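Local coordinates for protein dehydrogenase (Chromobacterium violaceum, PDB 3Q2I) that probably oxidises the sugar 3-hydroxyl of UDP-N-acetylglucosaminuronic acid with NAD, an early step in making a diacetamido mannuronic acid, at residues 153-161 against 231-239. Residues are numbered along the deposited sequence; the frame is centred on the assembly and turned at random. Where two conformers were deposited one is given.
Sequences FGRIYMVNV and KWRSGALGS
The carbonyl oxygen of Ser234 accepts a hydrogen bond from NH1 of Arg155 at 2.9 Å, the donor lying in the carbonyl plane. Arg155 suits the task because its extended chain, CG anti to the backbone N (chi1 179°), carries the guanidinium from the loop before strand 156-164 to the hairpin turn. Gly235 N closes this type I turn on Trp232 O, and an overlapping ST turn follows, in which Ser234 OG accepts the amide of Ala236. At Gly235's backbone angles a side chain would jam against the preceding carbonyl. Strands 156-164 and 237-243 are the parallel neighbours in the otherwise antiparallel sheet of the C-terminal alpha/beta domain. Leu237 N gives a nearly straight bond to Tyr157 O (3.0 Å, 176°), though from above the carbonyl plane; Val161 N reaches Ser239 O at 2.9 Å. On one face the branched CB of Val159 meets Trp232 CH2 at 3.9 Å, both methyls close by, the side chains crossing at about a right angle. On the other, Met158 bends to set CE 4.2 Å from Leu237 CB. Apolar side chains thus pack under helix 193-203, the opposite face meets a second subunit, and the arginine ties the hairpin turn to the loop leading into strand 156-164.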
loop_
_atom_site.group_PDB
_atom_site.type_symbol
_atom_site.label_atom_id
_atom_site.label_comp_id
_atom_site.label_asym_id
_atom_site.label_seq_id
_atom_site.Cartn_x
_atom_site.Cartn_y
_atom_site.Cartn_z
ATOM N N PHE A 153 -13.476 -25.081 27.467
ATOM C CA PHE A 153 -13.382 -25.333 26.027
ATOM C C PHE A 153 -11.990 -25.827 25.614
ATOM O O PHE A 153 -11.784 -26.296 24.487
ATOM C CB PHE A 153 -13.690 -24.053 25.221
ATOM C CG PHE A 153 -15.121 -23.596 25.317
ATOM C CD1 PHE A 153 -16.063 -24.000 24.374
ATOM C CD2 PHE A 153 -15.512 -22.688 26.286
ATOM C CE1 PHE A 153 -17.365 -23.536 24.416
ATOM C CE2 PHE A 153 -16.807 -22.243 26.351
ATOM C CZ PHE A 153 -17.752 -22.659 25.420
ATOM N N GLY A 154 -11.000 -25.691 26.491
ATOM C CA GLY A 154 -9.612 -25.770 26.065
ATOM C C GLY A 154 -9.404 -24.671 25.013
ATOM O O GLY A 154 -9.962 -23.597 25.130
ATOM N N ARG A 155 -8.568 -24.944 24.024
ATOM C CA ARG A 155 -8.225 -23.935 23.009
ATOM C C ARG A 155 -9.484 -23.571 22.219
ATOM O O ARG A 155 -10.157 -24.457 21.724
ATOM C CB ARG A 155 -7.146 -24.506 22.081
ATOM C CG ARG A 155 -6.756 -23.506 20.977
ATOM C CD ARG A 155 -5.515 -23.865 20.176
ATOM N NE ARG A 155 -4.980 -22.641 19.562
ATOM C CZ ARG A 155 -3.856 -22.576 18.858
ATOM N NH1 ARG A 155 -3.472 -21.420 18.334
ATOM N NH2 ARG A 155 -3.116 -23.663 18.682
ATOM N N ILE A 156 -9.788 -22.279 22.064
ATOM C CA ILE A 156 -10.912 -21.853 21.234
ATOM C C ILE A 156 -10.496 -21.777 19.767
ATOM O O ILE A 156 -9.407 -21.272 19.455
ATOM C CB ILE A 156 -11.424 -20.443 21.638
ATOM C CG1 ILE A 156 -11.657 -20.373 23.152
ATOM C CG2 ILE A 156 -12.603 -19.990 20.806
ATOM C CD1 ILE A 156 -12.718 -21.274 23.578
ATOM N N TYR A 157 -11.390 -22.269 18.913
ATOM C CA TYR A 157 -11.103 -22.351 17.490
ATOM C C TYR A 157 -11.972 -21.426 16.656
ATOM O O TYR A 157 -11.466 -20.782 15.742
ATOM C CB TYR A 157 -11.334 -23.764 16.930
ATOM C CG TYR A 157 -10.447 -24.798 17.617
ATOM C CD1 TYR A 157 -9.096 -24.546 17.866
ATOM C CD2 TYR A 157 -10.955 -26.048 17.936
ATOM C CE1 TYR A 157 -8.253 -25.532 18.393
ATOM C CE2 TYR A 157 -10.127 -27.010 18.469
ATOM C CZ TYR A 157 -8.809 -26.733 18.719
ATOM O OH TYR A 157 -7.984 -27.706 19.224
ATOM N N MET A 158 -13.277 -21.366 16.932
ATOM C CA MET A 158 -14.250 -20.768 16.052
ATOM C C MET A 158 -15.398 -20.154 16.829
ATOM O O MET A 158 -15.955 -20.746 17.749
ATOM C CB MET A 158 -14.742 -21.818 15.044
ATOM C CG MET A 158 -15.906 -21.421 14.118
ATOM S SD MET A 158 -15.617 -19.900 13.157
ATOM C CE MET A 158 -14.048 -20.287 12.377
ATOM N N VAL A 159 -15.751 -18.927 16.471
ATOM C CA VAL A 159 -16.803 -18.153 17.131
ATOM C C VAL A 159 -17.705 -17.520 16.065
ATOM O O VAL A 159 -17.204 -17.003 15.043
ATOM C CB VAL A 159 -16.200 -17.041 18.046
ATOM C CG1 VAL A 159 -17.323 -16.266 18.750
ATOM C CG2 VAL A 159 -15.293 -17.630 19.102
ATOM N N ASN A 160 -19.039 -17.601 16.232
ATOM C CA ASN A 160 -19.960 -16.875 15.364
ATOM C C ASN A 160 -20.992 -16.156 16.185
ATOM O O ASN A 160 -21.611 -16.777 17.052
ATOM C CB ASN A 160 -20.617 -17.825 14.350
ATOM C CG ASN A 160 -21.662 -17.158 13.511
ATOM O OD1 ASN A 160 -22.809 -17.580 13.504
ATOM N ND2 ASN A 160 -21.286 -16.132 12.762
ATOM N N VAL A 161 -21.125 -14.860 15.990
ATOM C CA VAL A 161 -22.189 -14.066 16.633
ATOM C C VAL A 161 -23.153 -13.562 15.542
ATOM O O VAL A 161 -22.717 -12.946 14.559
ATOM C CB VAL A 161 -21.595 -12.878 17.389
ATOM C CG1 VAL A 161 -22.681 -11.958 17.964
ATOM C CG2 VAL A 161 -20.694 -13.385 18.502
ATOM N N LYS A 231 -9.931 -12.103 14.192
ATOM C CA LYS A 231 -8.819 -12.967 14.553
ATOM C C LYS A 231 -8.396 -12.657 15.965
ATOM O O LYS A 231 -8.081 -11.496 16.247
ATOM C CB LYS A 231 -7.622 -12.877 13.588
ATOM C CG LYS A 231 -6.446 -13.744 14.094
ATOM C CD LYS A 231 -5.256 -13.604 13.176
ATOM C CE LYS A 231 -4.064 -14.355 13.789
ATOM N NZ LYS A 231 -2.795 -14.057 13.077
ATOM N N TRP A 232 -8.405 -13.654 16.859
ATOM C CA TRP A 232 -7.964 -13.461 18.248
ATOM C C TRP A 232 -6.477 -13.747 18.360
ATOM O O TRP A 232 -5.890 -14.483 17.539
ATOM C CB TRP A 232 -8.804 -14.397 19.169
ATOM C CG TRP A 232 -10.109 -13.822 19.553
ATOM C CD1 TRP A 232 -10.365 -13.075 20.675
ATOM C CD2 TRP A 232 -11.374 -13.945 18.870
ATOM N NE1 TRP A 232 -11.676 -12.708 20.709
ATOM C CE2 TRP A 232 -12.326 -13.207 19.615
ATOM C CE3 TRP A 232 -11.796 -14.587 17.702
ATOM C CZ2 TRP A 232 -13.660 -13.137 19.261
ATOM C CZ3 TRP A 232 -13.115 -14.516 17.358
ATOM C CH2 TRP A 232 -14.040 -13.777 18.117
ATOM N N ARG A 233 -5.821 -13.115 19.361
ATOM C CA ARG A 233 -4.400 -13.332 19.592
ATOM C C ARG A 233 -4.103 -14.797 19.908
ATOM O O ARG A 233 -3.002 -15.260 19.636
ATOM C CB ARG A 233 -3.897 -12.468 20.742
ATOM C CG ARG A 233 -4.100 -10.978 20.518
ATOM C CD ARG A 233 -3.190 -10.205 21.489
ATOM N NE ARG A 233 -3.513 -8.782 21.382
ATOM C CZ ARG A 233 -3.038 -8.047 20.381
ATOM N NH1 ARG A 233 -3.327 -6.739 20.321
ATOM N NH2 ARG A 233 -2.303 -8.638 19.438
ATOM N N SER A 234 -5.098 -15.530 20.405
ATOM C CA SER A 234 -4.932 -16.985 20.613
ATOM C C SER A 234 -4.911 -17.803 19.321
ATOM O O SER A 234 -4.590 -19.006 19.364
ATOM C CB SER A 234 -6.093 -17.509 21.444
ATOM O OG SER A 234 -7.303 -17.431 20.692
ATOM N N GLY A 235 -5.258 -17.186 18.189
ATOM C CA GLY A 235 -5.359 -17.882 16.893
ATOM C C GLY A 235 -6.821 -18.143 16.565
ATOM O O GLY A 235 -7.120 -18.473 15.403
ATOM N N ALA A 236 -7.701 -18.073 17.555
ATOM C CA ALA A 236 -9.154 -18.351 17.279
ATOM C C ALA A 236 -9.663 -17.423 16.177
ATOM O O ALA A 236 -9.217 -16.247 16.117
ATOM C CB ALA A 236 -9.995 -18.178 18.525
ATOM N N LEU A 237 -10.581 -17.908 15.337
ATOM C CA LEU A 237 -11.173 -17.067 14.289
ATOM C C LEU A 237 -12.666 -17.008 14.443
ATOM O O LEU A 237 -13.285 -17.871 15.079
ATOM C CB LEU A 237 -10.874 -17.623 12.901
ATOM C CG LEU A 237 -9.376 -17.779 12.649
ATOM C CD1 LEU A 237 -9.195 -18.404 11.272
ATOM C CD2 LEU A 237 -8.721 -16.388 12.638
ATOM N N GLY A 238 -13.297 -15.996 13.864
ATOM C CA GLY A 238 -14.747 -15.958 13.951
ATOM C C GLY A 238 -15.339 -14.845 13.124
ATOM O O GLY A 238 -14.621 -14.064 12.498
ATOM N N SER A 239 -16.664 -14.745 13.146
ATOM C CA SER A 239 -17.355 -13.634 12.485
ATOM C C SER A 239 -18.513 -13.139 13.339
ATOM O O SER A 239 -19.073 -13.905 14.140
ATOM C CB SER A 239 -17.933 -14.117 11.151
ATOM O OG SER A 239 -18.826 -15.204 11.308
#